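Local coordinates for formiminotetrahydrofolate cyclodeaminase (Thermotoga maritima, PDB 1O5H), which probably catalyses the cyclisation of formiminotetrahydrofolate to methenyltetrahydrofolate with release of ammonia, at residues C48-R59 against M71-R82; A147-H158 against Y199-I209. All coordinates share one frame; numbering follows the deposited sequence.

Interaction 1. Residues C48-R59 against M71-R82; sequences CALAEMVANFTR and MERIVEAMEEAR
Glu52 reaches across to helix 71-82 and sits as a knob in the hole formed by Val75, Met78, Glu79 and Arg82. Its CB rests on Met78 CB, with 3.7 Å between Glu52 CB and Met78 CB. With CG anti to the backbone N (chi1 -166°) and the chain extended beyond it, Glu52 delivers its carboxylate to Arg82. There Arg82 NH1 donates to Glu52 OE1 at 2.6 Å, within the guanidinium plane and nearly along the C-O axis, while Ala49 CB lies over one face of the guanidinium. Glu79 OE1 faces Arg82 NH2 from well out of the guanidinium plane, an attraction of charges with no N-H pointing at it, and Arg82 NH2 also pairs with Asp25 of the second subunit.

At the other end Met71, a selenomethionine, bends at chi2 (-63°) so that Met71 SE comes to 3.6 Å from Thr58 CB. Between the two ends, Ala55 CB rests 3.8 Å from Val75 CG2.

Arg59 closes the outer margin. Arg59 NH1 makes a salt bridge to Glu72 OE2 (3.1 Å), approached obliquely, and Arg59 NE donates to Asn56 OD1 at 3.3 Å in the amide carbonyl plane. These two partners restrain the guanidinium, and Asn56 ND2 is itself held by the Ala28 carbonyl oxygen of the second subunit.

The axes approach to 8.6 Å and their directions differ by 158°. This is an antiparallel helical hairpin, closed by a short connection, within the all-helical fold described as new for this enzyme, and residues along its polar edge, among them Glu52, Asn56 and Arg82, meet the second subunit.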
loop_
_atom_site.group_PDB
_atom_site.type_symbol
_atom_site.label_atom_id
_atom_site.label_comp_id
_atom_site.label_asym_id
_atom_site.label_seq_id
_atom_site.Cartn_x
_atom_site.Cartn_y
_atom_site.Cartn_z
ATOM N N CYS A 48 -7.888 5.401 -1.584
ATOM C CA CYS A 48 -9.021 6.289 -1.824
ATOM C C CYS A 48 -10.291 5.476 -2.027
ATOM O O CYS A 48 -11.374 5.845 -1.541
ATOM C CB CYS A 48 -8.770 7.214 -3.015
ATOM S SG CYS A 48 -7.456 8.447 -2.732
ATOM N N ALA A 49 -10.172 4.349 -2.711
ATOM C CA ALA A 49 -11.323 3.478 -2.872
ATOM C C ALA A 49 -11.875 2.971 -1.545
ATOM O O ALA A 49 -13.086 2.922 -1.370
ATOM C CB ALA A 49 -11.014 2.327 -3.796
ATOM N N LEU A 50 -11.020 2.609 -0.594
ATOM C CA LEU A 50 -11.564 2.224 0.707
ATOM C C LEU A 50 -12.312 3.403 1.328
ATOM O O LEU A 50 -13.425 3.247 1.830
ATOM C CB LEU A 50 -10.485 1.709 1.636
ATOM C CG LEU A 50 -9.808 0.423 1.168
ATOM C CD1 LEU A 50 -8.441 0.331 1.804
ATOM C CD2 LEU A 50 -10.629 -0.819 1.488
ATOM N N ALA A 51 -11.730 4.598 1.263
ATOM C CA ALA A 51 -12.393 5.742 1.857
ATOM C C ALA A 51 -13.732 5.941 1.181
ATOM O O ALA A 51 -14.732 6.238 1.838
ATOM C CB ALA A 51 -11.567 6.959 1.721
ATOM N N GLU A 52 -13.760 5.774 -0.134
ATOM C CA GLU A 52 -15.008 5.852 -0.847
ATOM C C GLU A 52 -16.003 4.783 -0.366
ATOM O O GLU A 52 -17.194 5.078 -0.182
ATOM C CB GLU A 52 -14.768 5.726 -2.340
ATOM C CG GLU A 52 -15.968 6.140 -3.160
ATOM C CD GLU A 52 -15.707 6.152 -4.648
ATOM O OE1 GLU A 52 -14.543 6.289 -5.061
ATOM O OE2 GLU A 52 -16.681 6.031 -5.407
HETATM N N MSE A 53 -15.521 3.555 -0.149
HETATM C CA MSE A 53 -16.391 2.484 0.320
HETATM C C MSE A 53 -17.044 2.849 1.631
HETATM O O MSE A 53 -18.255 2.776 1.754
HETATM C CB MSE A 53 -15.633 1.192 0.469
HETATM C CG MSE A 53 -16.346 0.141 1.298
HETATM SE SE MSE A 53 -15.223 -1.447 1.246
HETATM C CE MSE A 53 -16.290 -2.712 2.611
ATOM N N VAL A 54 -16.245 3.272 2.597
ATOM C CA VAL A 54 -16.769 3.682 3.881
ATOM C C VAL A 54 -17.777 4.822 3.722
ATOM O O VAL A 54 -18.835 4.821 4.376
ATOM C CB VAL A 54 -15.649 4.069 4.863
ATOM C CG1 VAL A 54 -16.239 4.586 6.151
ATOM C CG2 VAL A 54 -14.719 2.857 5.146
ATOM N N ALA A 55 -17.491 5.779 2.844
ATOM C CA ALA A 55 -18.431 6.890 2.657
ATOM C C ALA A 55 -19.753 6.416 2.057
ATOM O O ALA A 55 -20.826 6.851 2.474
ATOM C CB ALA A 55 -17.833 7.955 1.809
ATOM N N ASN A 56 -19.675 5.518 1.080
ATOM C CA ASN A 56 -20.875 4.926 0.507
ATOM C C ASN A 56 -21.695 4.197 1.527
ATOM O O ASN A 56 -22.907 4.367 1.568
ATOM C CB ASN A 56 -20.525 3.948 -0.597
ATOM C CG ASN A 56 -20.463 4.603 -1.947
ATOM O OD1 ASN A 56 -21.238 5.530 -2.249
ATOM N ND2 ASN A 56 -19.539 4.129 -2.786
ATOM N N PHE A 57 -21.041 3.382 2.349
ATOM C CA PHE A 57 -21.755 2.655 3.354
ATOM C C PHE A 57 -22.238 3.547 4.501
ATOM O O PHE A 57 -22.802 3.048 5.464
ATOM C CB PHE A 57 -20.896 1.532 3.882
ATOM C CG PHE A 57 -20.993 0.269 3.092
ATOM C CD1 PHE A 57 -22.114 -0.538 3.187
ATOM C CD2 PHE A 57 -19.933 -0.148 2.290
ATOM C CE1 PHE A 57 -22.198 -1.725 2.476
ATOM C CE2 PHE A 57 -20.006 -1.344 1.575
ATOM C CZ PHE A 57 -21.138 -2.131 1.672
ATOM N N THR A 58 -22.027 4.857 4.403
ATOM C CA THR A 58 -22.473 5.775 5.448
ATOM C C THR A 58 -23.652 6.603 4.981
ATOM O O THR A 58 -24.515 7.006 5.784
ATOM C CB THR A 58 -21.330 6.686 5.899
ATOM O OG1 THR A 58 -20.235 5.885 6.371
ATOM C CG2 THR A 58 -21.730 7.485 7.123
ATOM N N ARG A 59 -23.705 6.881 3.685
ATOM C CA ARG A 59 -24.897 7.525 3.153
ATOM C C ARG A 59 -25.993 6.482 3.019
ATOM O O ARG A 59 -25.721 5.275 3.068
ATOM C CB ARG A 59 -24.622 8.227 1.829
ATOM C CG ARG A 59 -24.052 7.353 0.759
ATOM C CD ARG A 59 -23.449 8.148 -0.367
ATOM N NE ARG A 59 -23.773 7.546 -1.648
ATOM C CZ ARG A 59 -24.956 7.656 -2.238
ATOM N NH1 ARG A 59 -25.943 8.344 -1.672
ATOM N NH2 ARG A 59 -25.162 7.074 -3.404
HETATM N N MSE A 71 -20.973 12.933 3.139
HETATM C CA MSE A 71 -20.591 11.627 2.589
HETATM C C MSE A 71 -20.610 11.619 1.069
HETATM O O MSE A 71 -19.676 11.138 0.434
HETATM C CB MSE A 71 -21.460 10.490 3.150
HETATM C CG MSE A 71 -21.313 10.283 4.652
HETATM SE SE MSE A 71 -19.524 9.758 5.204
HETATM C CE MSE A 71 -19.201 10.960 6.742
ATOM N N GLU A 72 -21.656 12.167 0.470
ATOM C CA GLU A 72 -21.684 12.255 -0.988
ATOM C C GLU A 72 -20.546 13.109 -1.516
ATOM O O GLU A 72 -20.017 12.852 -2.594
ATOM C CB GLU A 72 -23.012 12.782 -1.478
ATOM C CG GLU A 72 -24.047 11.679 -1.596
ATOM C CD GLU A 72 -25.469 12.152 -1.292
ATOM O OE1 GLU A 72 -25.636 13.221 -0.658
ATOM O OE2 GLU A 72 -26.434 11.448 -1.673
ATOM N N ARG A 73 -20.169 14.110 -0.727
ATOM C CA ARG A 73 -19.062 14.991 -1.042
ATOM C C ARG A 73 -17.746 14.209 -1.106
ATOM O O ARG A 73 -16.908 14.465 -1.979
ATOM C CB ARG A 73 -18.986 16.113 0.002
ATOM C CG ARG A 73 -18.152 17.327 -0.415
ATOM C CD ARG A 73 -17.646 18.190 0.755
ATOM N NE ARG A 73 -16.838 17.403 1.692
ATOM C CZ ARG A 73 -15.550 17.090 1.513
ATOM N NH1 ARG A 73 -14.895 17.512 0.429
ATOM N NH2 ARG A 73 -14.911 16.353 2.422
ATOM N N ILE A 74 -17.576 13.259 -0.190
ATOM C CA ILE A 74 -16.361 12.466 -0.119
ATOM C C ILE A 74 -16.314 11.478 -1.271
ATOM O O ILE A 74 -15.306 11.374 -1.975
ATOM C CB ILE A 74 -16.265 11.724 1.231
ATOM C CG1 ILE A 74 -16.076 12.726 2.362
ATOM C CG2 ILE A 74 -15.095 10.748 1.224
ATOM C CD1 ILE A 74 -16.249 12.146 3.720
ATOM N N VAL A 75 -17.402 10.745 -1.452
ATOM C CA VAL A 75 -17.512 9.856 -2.593
ATOM C C VAL A 75 -17.008 10.545 -3.873
ATOM O O VAL A 75 -16.137 10.025 -4.574
ATOM C CB VAL A 75 -18.941 9.389 -2.769
ATOM C CG1 VAL A 75 -19.114 8.679 -4.103
ATOM C CG2 VAL A 75 -19.301 8.477 -1.621
ATOM N N GLU A 76 -17.533 11.730 -4.143
ATOM C CA GLU A 76 -17.151 12.504 -5.321
ATOM C C GLU A 76 -15.664 12.852 -5.313
ATOM O O GLU A 76 -15.004 12.731 -6.344
ATOM C CB GLU A 76 -18.046 13.754 -5.463
ATOM C CG GLU A 76 -17.461 14.907 -6.274
ATOM C CD GLU A 76 -17.603 14.738 -7.776
ATOM O OE1 GLU A 76 -18.531 15.362 -8.355
ATOM O OE2 GLU A 76 -16.786 13.994 -8.372
ATOM N N ALA A 77 -15.138 13.257 -4.158
ATOM C CA ALA A 77 -13.707 13.579 -4.034
ATOM C C ALA A 77 -12.794 12.361 -4.228
ATOM O O ALA A 77 -11.722 12.455 -4.837
ATOM C CB ALA A 77 -13.410 14.259 -2.703
HETATM N N MSE A 78 -13.223 11.220 -3.708
HETATM C CA MSE A 78 -12.439 10.007 -3.835
HETATM C C MSE A 78 -12.486 9.489 -5.261
HETATM O O MSE A 78 -11.579 8.805 -5.726
HETATM C CB MSE A 78 -12.922 8.950 -2.848
HETATM C CG MSE A 78 -12.696 9.334 -1.393
HETATM SE SE MSE A 78 -10.846 9.897 -0.989
HETATM C CE MSE A 78 -10.816 11.778 -1.563
ATOM N N GLU A 79 -13.553 9.824 -5.958
ATOM C CA GLU A 79 -13.649 9.472 -7.352
ATOM C C GLU A 79 -12.623 10.267 -8.142
ATOM O O GLU A 79 -11.919 9.722 -9.000
ATOM C CB GLU A 79 -15.061 9.738 -7.863
ATOM C CG GLU A 79 -16.060 8.645 -7.506
ATOM C CD GLU A 79 -15.765 7.324 -8.204
ATOM O OE1 GLU A 79 -14.878 7.286 -9.096
ATOM O OE2 GLU A 79 -16.421 6.319 -7.866
ATOM N N GLU A 80 -12.538 11.559 -7.829
ATOM C CA GLU A 80 -11.681 12.483 -8.561
ATOM C C GLU A 80 -10.224 12.239 -8.176
ATOM O O GLU A 80 -9.323 12.408 -9.007
ATOM C CB GLU A 80 -12.097 13.941 -8.320
ATOM N N ALA A 81 -9.988 11.817 -6.933
ATOM C CA ALA A 81 -8.619 11.553 -6.488
ATOM C C ALA A 81 -8.014 10.344 -7.203
ATOM O O ALA A 81 -6.846 10.346 -7.566
ATOM C CB ALA A 81 -8.566 11.367 -5.020
ATOM N N ARG A 82 -8.808 9.307 -7.416
ATOM C CA ARG A 82 -8.323 8.190 -8.187
ATOM C C ARG A 82 -7.898 8.649 -9.577
ATOM O O ARG A 82 -6.785 8.327 -10.005
ATOM C CB ARG A 82 -9.359 7.092 -8.264
ATOM C CG ARG A 82 -9.581 6.422 -6.950
ATOM C CD ARG A 82 -9.785 4.929 -7.059
ATOM N NE ARG A 82 -10.958 4.542 -7.838
ATOM C CZ ARG A 82 -12.197 4.792 -7.463
ATOM N NH1 ARG A 82 -12.428 5.477 -6.345
ATOM N NH2 ARG A 82 -13.204 4.370 -8.204
#

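Interaction 2. Residues A147-H158 against Y199-I209; sequences ASDTLNAADLCH and YQRVKKMLEGI
Tyr199 and His158 form an offset stack, planes 7° apart and centroids 4.2 Å apart, with His158 CB poised over the middle of the tyrosine ring in a CH-pi contact. Having CG anti to the backbone N (chi1 179°), Tyr199 projects across to helix 147-158, where Tyr199 OH donates to Asp155 OD1 at 2.5 Å, the acceptor lying near the ring plane, and Ala154 CB meets the ring edge. A phenylalanine here could keep the stack but would probably leave Asp155 OD1 without its hydroxyl donor.

Packing stays close along the buried middle: Leu206 CD1 lies 3.8 Å from Thr150 CB, and Val202 CG1 touches Ala154 CB. At the far end Ile209 CG2 covers Ala147 CB at 3.7 Å, on a partly exposed 3-10 turn.

Lys203 marks the looser, more solvent-exposed side. Lys203 CG lies 3.8 Å from Leu151 CD2, yet Lys203 NZ makes a long, 3.9 Å salt bridge to Asp155 OD1 and a weak bond to Tyr199 OH; Gln162 of the second subunit packs against this lysine.

With axes 9.9 Å apart and directions differing by 152°, this is an antiparallel helix pair, the last two long helices of the chain, in an all-helical bundle.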
loop_
_atom_site.group_PDB
_atom_site.type_symbol
_atom_site.label_atom_id
_atom_site.label_comp_id
_atom_site.label_asym_id
_atom_site.label_seq_id
_atom_site.Cartn_x
_atom_site.Cartn_y
_atom_site.Cartn_z
ATOM N N ALA A 147 -14.961 0.850 10.433
ATOM C CA ALA A 147 -13.790 1.487 10.972
ATOM C C ALA A 147 -12.547 0.763 10.475
ATOM O O ALA A 147 -11.603 1.420 10.033
ATOM C CB ALA A 147 -13.843 1.522 12.438
ATOM N N SER A 148 -12.568 -0.571 10.485
ATOM C CA SER A 148 -11.443 -1.348 9.983
ATOM C C SER A 148 -11.011 -0.828 8.607
ATOM O O SER A 148 -9.831 -0.560 8.370
ATOM C CB SER A 148 -11.796 -2.827 9.917
ATOM O OG SER A 148 -12.333 -3.148 8.656
ATOM N N ASP A 149 -11.967 -0.643 7.703
ATOM C CA ASP A 149 -11.612 -0.193 6.364
ATOM C C ASP A 149 -11.028 1.204 6.348
ATOM O O ASP A 149 -10.125 1.493 5.583
ATOM C CB ASP A 149 -12.788 -0.299 5.429
ATOM C CG ASP A 149 -13.161 -1.714 5.150
ATOM O OD1 ASP A 149 -12.237 -2.539 4.978
ATOM O OD2 ASP A 149 -14.347 -2.101 5.083
ATOM N N THR A 150 -11.527 2.073 7.199
ATOM C CA THR A 150 -10.918 3.378 7.347
ATOM C C THR A 150 -9.479 3.266 7.818
ATOM O O THR A 150 -8.592 3.918 7.259
ATOM C CB THR A 150 -11.708 4.179 8.345
ATOM O OG1 THR A 150 -13.046 4.326 7.843
ATOM C CG2 THR A 150 -11.154 5.601 8.443
ATOM N N LEU A 151 -9.253 2.447 8.848
ATOM C CA LEU A 151 -7.932 2.287 9.426
ATOM C C LEU A 151 -7.015 1.758 8.359
ATOM O O LEU A 151 -5.923 2.262 8.163
ATOM C CB LEU A 151 -7.968 1.307 10.582
ATOM C CG LEU A 151 -7.384 1.795 11.901
ATOM C CD1 LEU A 151 -7.257 0.627 12.803
ATOM C CD2 LEU A 151 -6.026 2.520 11.750
ATOM N N ASN A 152 -7.485 0.756 7.638
ATOM C CA ASN A 152 -6.698 0.165 6.604
ATOM C C ASN A 152 -6.292 1.244 5.658
ATOM O O ASN A 152 -5.127 1.309 5.244
ATOM C CB ASN A 152 -7.508 -0.900 5.878
ATOM C CG ASN A 152 -7.656 -2.155 6.688
ATOM O OD1 ASN A 152 -7.099 -2.276 7.796
ATOM N ND2 ASN A 152 -8.370 -3.115 6.137
ATOM N N ALA A 153 -7.241 2.113 5.321
ATOM C CA ALA A 153 -6.942 3.154 4.360
ATOM C C ALA A 153 -5.945 4.147 4.944
ATOM O O ALA A 153 -5.072 4.636 4.230
ATOM C CB ALA A 153 -8.167 3.826 3.890
ATOM N N ALA A 154 -6.009 4.396 6.245
ATOM C CA ALA A 154 -5.022 5.286 6.859
ATOM C C ALA A 154 -3.631 4.682 6.802
ATOM O O ALA A 154 -2.627 5.353 6.483
ATOM C CB ALA A 154 -5.397 5.602 8.257
ATOM N N ASP A 155 -3.542 3.401 7.095
ATOM C CA ASP A 155 -2.240 2.792 7.026
ATOM C C ASP A 155 -1.662 2.879 5.594
ATOM O O ASP A 155 -0.506 3.283 5.413
ATOM C CB ASP A 155 -2.285 1.392 7.610
ATOM C CG ASP A 155 -2.348 1.407 9.138
ATOM O OD1 ASP A 155 -1.563 2.153 9.746
ATOM O OD2 ASP A 155 -3.123 0.702 9.829
ATOM N N LEU A 156 -2.468 2.576 4.578
ATOM C CA LEU A 156 -1.960 2.649 3.211
ATOM C C LEU A 156 -1.610 4.085 2.854
ATOM O O LEU A 156 -0.527 4.347 2.345
ATOM C CB LEU A 156 -2.974 2.100 2.224
ATOM C CG LEU A 156 -3.381 0.660 2.491
ATOM C CD1 LEU A 156 -4.451 0.278 1.502
ATOM C CD2 LEU A 156 -2.185 -0.261 2.393
ATOM N N CYS A 157 -2.519 5.005 3.165
ATOM C CA CYS A 157 -2.270 6.418 2.978
ATOM C C CYS A 157 -0.868 6.811 3.481
ATOM O O CYS A 157 -0.013 7.288 2.719
ATOM C CB CYS A 157 -3.330 7.217 3.709
ATOM S SG CYS A 157 -3.143 8.991 3.504
ATOM N N HIS A 158 -0.629 6.567 4.757
ATOM C CA HIS A 158 0.650 6.862 5.345
ATOM C C HIS A 158 1.828 6.248 4.570
ATOM O O HIS A 158 2.840 6.925 4.313
ATOM C CB HIS A 158 0.638 6.365 6.774
ATOM C CG HIS A 158 1.892 6.657 7.522
ATOM N ND1 HIS A 158 2.817 5.681 7.830
ATOM C CD2 HIS A 158 2.378 7.815 8.028
ATOM C CE1 HIS A 158 3.820 6.224 8.500
ATOM N NE2 HIS A 158 3.574 7.518 8.636
ATOM N N TYR A 199 -3.150 11.118 10.397
ATOM C CA TYR A 199 -2.875 9.717 10.550
ATOM C C TYR A 199 -2.929 9.265 12.004
ATOM O O TYR A 199 -3.621 8.290 12.349
ATOM C CB TYR A 199 -1.497 9.425 10.015
ATOM C CG TYR A 199 -1.104 7.997 10.160
ATOM C CD1 TYR A 199 -1.900 6.996 9.604
ATOM C CD2 TYR A 199 0.082 7.635 10.816
ATOM C CE1 TYR A 199 -1.553 5.644 9.706
ATOM C CE2 TYR A 199 0.448 6.300 10.929
ATOM C CZ TYR A 199 -0.390 5.308 10.368
ATOM O OH TYR A 199 -0.080 3.990 10.465
ATOM N N GLN A 200 -2.171 9.956 12.842
ATOM C CA GLN A 200 -2.112 9.648 14.249
ATOM C C GLN A 200 -3.507 9.785 14.893
ATOM O O GLN A 200 -3.970 8.869 15.587
ATOM C CB GLN A 200 -1.103 10.570 14.910
ATOM C CG GLN A 200 -0.113 9.850 15.796
ATOM C CD GLN A 200 0.879 9.025 15.006
ATOM O OE1 GLN A 200 0.824 7.790 15.007
ATOM N NE2 GLN A 200 1.780 9.706 14.320
ATOM N N ARG A 201 -4.193 10.907 14.636
ATOM C CA ARG A 201 -5.562 11.070 15.117
ATOM C C ARG A 201 -6.430 9.895 14.668
ATOM O O ARG A 201 -7.087 9.291 15.491
ATOM C CB ARG A 201 -6.165 12.427 14.726
ATOM C CG ARG A 201 -5.678 13.583 15.587
ATOM C CD ARG A 201 -6.360 14.899 15.290
ATOM N NE ARG A 201 -6.224 15.284 13.878
ATOM C CZ ARG A 201 -5.154 15.877 13.352
ATOM N NH1 ARG A 201 -4.096 16.161 14.109
ATOM N NH2 ARG A 201 -5.139 16.193 12.064
ATOM N N VAL A 202 -6.412 9.547 13.385
ATOM C CA VAL A 202 -7.245 8.446 12.926
ATOM C C VAL A 202 -6.912 7.171 13.693
ATOM O O VAL A 202 -7.797 6.580 14.325
ATOM C CB VAL A 202 -7.114 8.203 11.454
ATOM C CG1 VAL A 202 -7.863 6.916 11.074
ATOM C CG2 VAL A 202 -7.642 9.408 10.694
ATOM N N LYS A 203 -5.646 6.746 13.659
ATOM C CA LYS A 203 -5.204 5.675 14.551
ATOM C C LYS A 203 -5.702 5.802 16.030
ATOM O O LYS A 203 -6.271 4.868 16.571
ATOM C CB LYS A 203 -3.701 5.531 14.488
ATOM C CG LYS A 203 -3.237 4.500 13.455
ATOM C CD LYS A 203 -1.745 4.582 13.245
ATOM C CE LYS A 203 -0.941 3.698 14.182
ATOM N NZ LYS A 203 -0.571 2.409 13.505
ATOM N N LYS A 204 -5.523 6.957 16.663
ATOM C CA LYS A 204 -5.889 7.106 18.061
ATOM C C LYS A 204 -7.395 6.890 18.213
ATOM O O LYS A 204 -7.811 6.052 18.990
ATOM C CB LYS A 204 -5.433 8.479 18.579
ATOM C CG LYS A 204 -5.390 8.652 20.103
HETATM N N MSE A 205 -8.197 7.617 17.438
HETATM C CA MSE A 205 -9.641 7.418 17.366
HETATM C C MSE A 205 -10.093 5.975 17.084
HETATM O O MSE A 205 -11.032 5.494 17.673
HETATM C CB MSE A 205 -10.190 8.320 16.287
HETATM C CG MSE A 205 -11.478 9.042 16.620
HETATM SE SE MSE A 205 -11.700 10.317 15.168
HETATM C CE MSE A 205 -9.936 11.415 15.357
ATOM N N LEU A 206 -9.408 5.264 16.209
ATOM C CA LEU A 206 -9.909 3.976 15.791
ATOM C C LEU A 206 -9.211 2.758 16.375
ATOM O O LEU A 206 -9.638 1.639 16.121
ATOM C CB LEU A 206 -9.878 3.885 14.268
ATOM C CG LEU A 206 -10.813 4.808 13.503
ATOM C CD1 LEU A 206 -10.966 4.313 12.096
ATOM C CD2 LEU A 206 -12.146 4.848 14.196
ATOM N N GLU A 207 -8.150 2.931 17.153
ATOM C CA GLU A 207 -7.369 1.741 17.564
ATOM C C GLU A 207 -8.229 0.684 18.294
ATOM O O GLU A 207 -7.985 -0.523 18.186
ATOM C CB GLU A 207 -6.104 2.109 18.380
ATOM C CG GLU A 207 -6.388 2.719 19.760
ATOM C CD GLU A 207 -5.510 2.164 20.888
ATOM O OE1 GLU A 207 -4.965 1.041 20.754
ATOM O OE2 GLU A 207 -5.379 2.849 21.936
ATOM N N GLY A 208 -9.249 1.141 19.008
ATOM C CA GLY A 208 -10.047 0.253 19.837
ATOM C C GLY A 208 -10.905 -0.766 19.106
ATOM O O GLY A 208 -11.423 -1.715 19.701
ATOM N N ILE A 209 -11.074 -0.594 17.812
ATOM C CA ILE A 209 -11.993 -1.472 17.119
ATOM C C ILE A 209 -11.403 -2.851 17.048
ATOM O O ILE A 209 -12.077 -3.819 16.741
ATOM C CB ILE A 209 -12.243 -0.972 15.714
ATOM C CG1 ILE A 209 -10.981 -1.185 14.868
ATOM C CG2 ILE A 209 -12.673 0.483 15.767
ATOM C CD1 ILE A 209 -11.142 -0.966 13.379
#

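Overall arrangement
From the N terminus, helix 36-56 runs into a short connection and returns as helix 68-100, and interaction 1 closes that loop of 11 residues. The chain then crosses through helix 107-141 before helix 147-172 begins. Interaction 2 closes the second, longer excursion, of 40 residues, when helix 178-206 folds back on it. The two contacts follow in series, neither nested nor crossing, with centres about 16 Å apart. They meet directly, since Leu50, Met53 and Val54 of the first pack against Asp149, Thr150 and Ala153 of the second. Helix 107-141 touches both, and so does the second subunit, which ties the two helix pairs into the dimer.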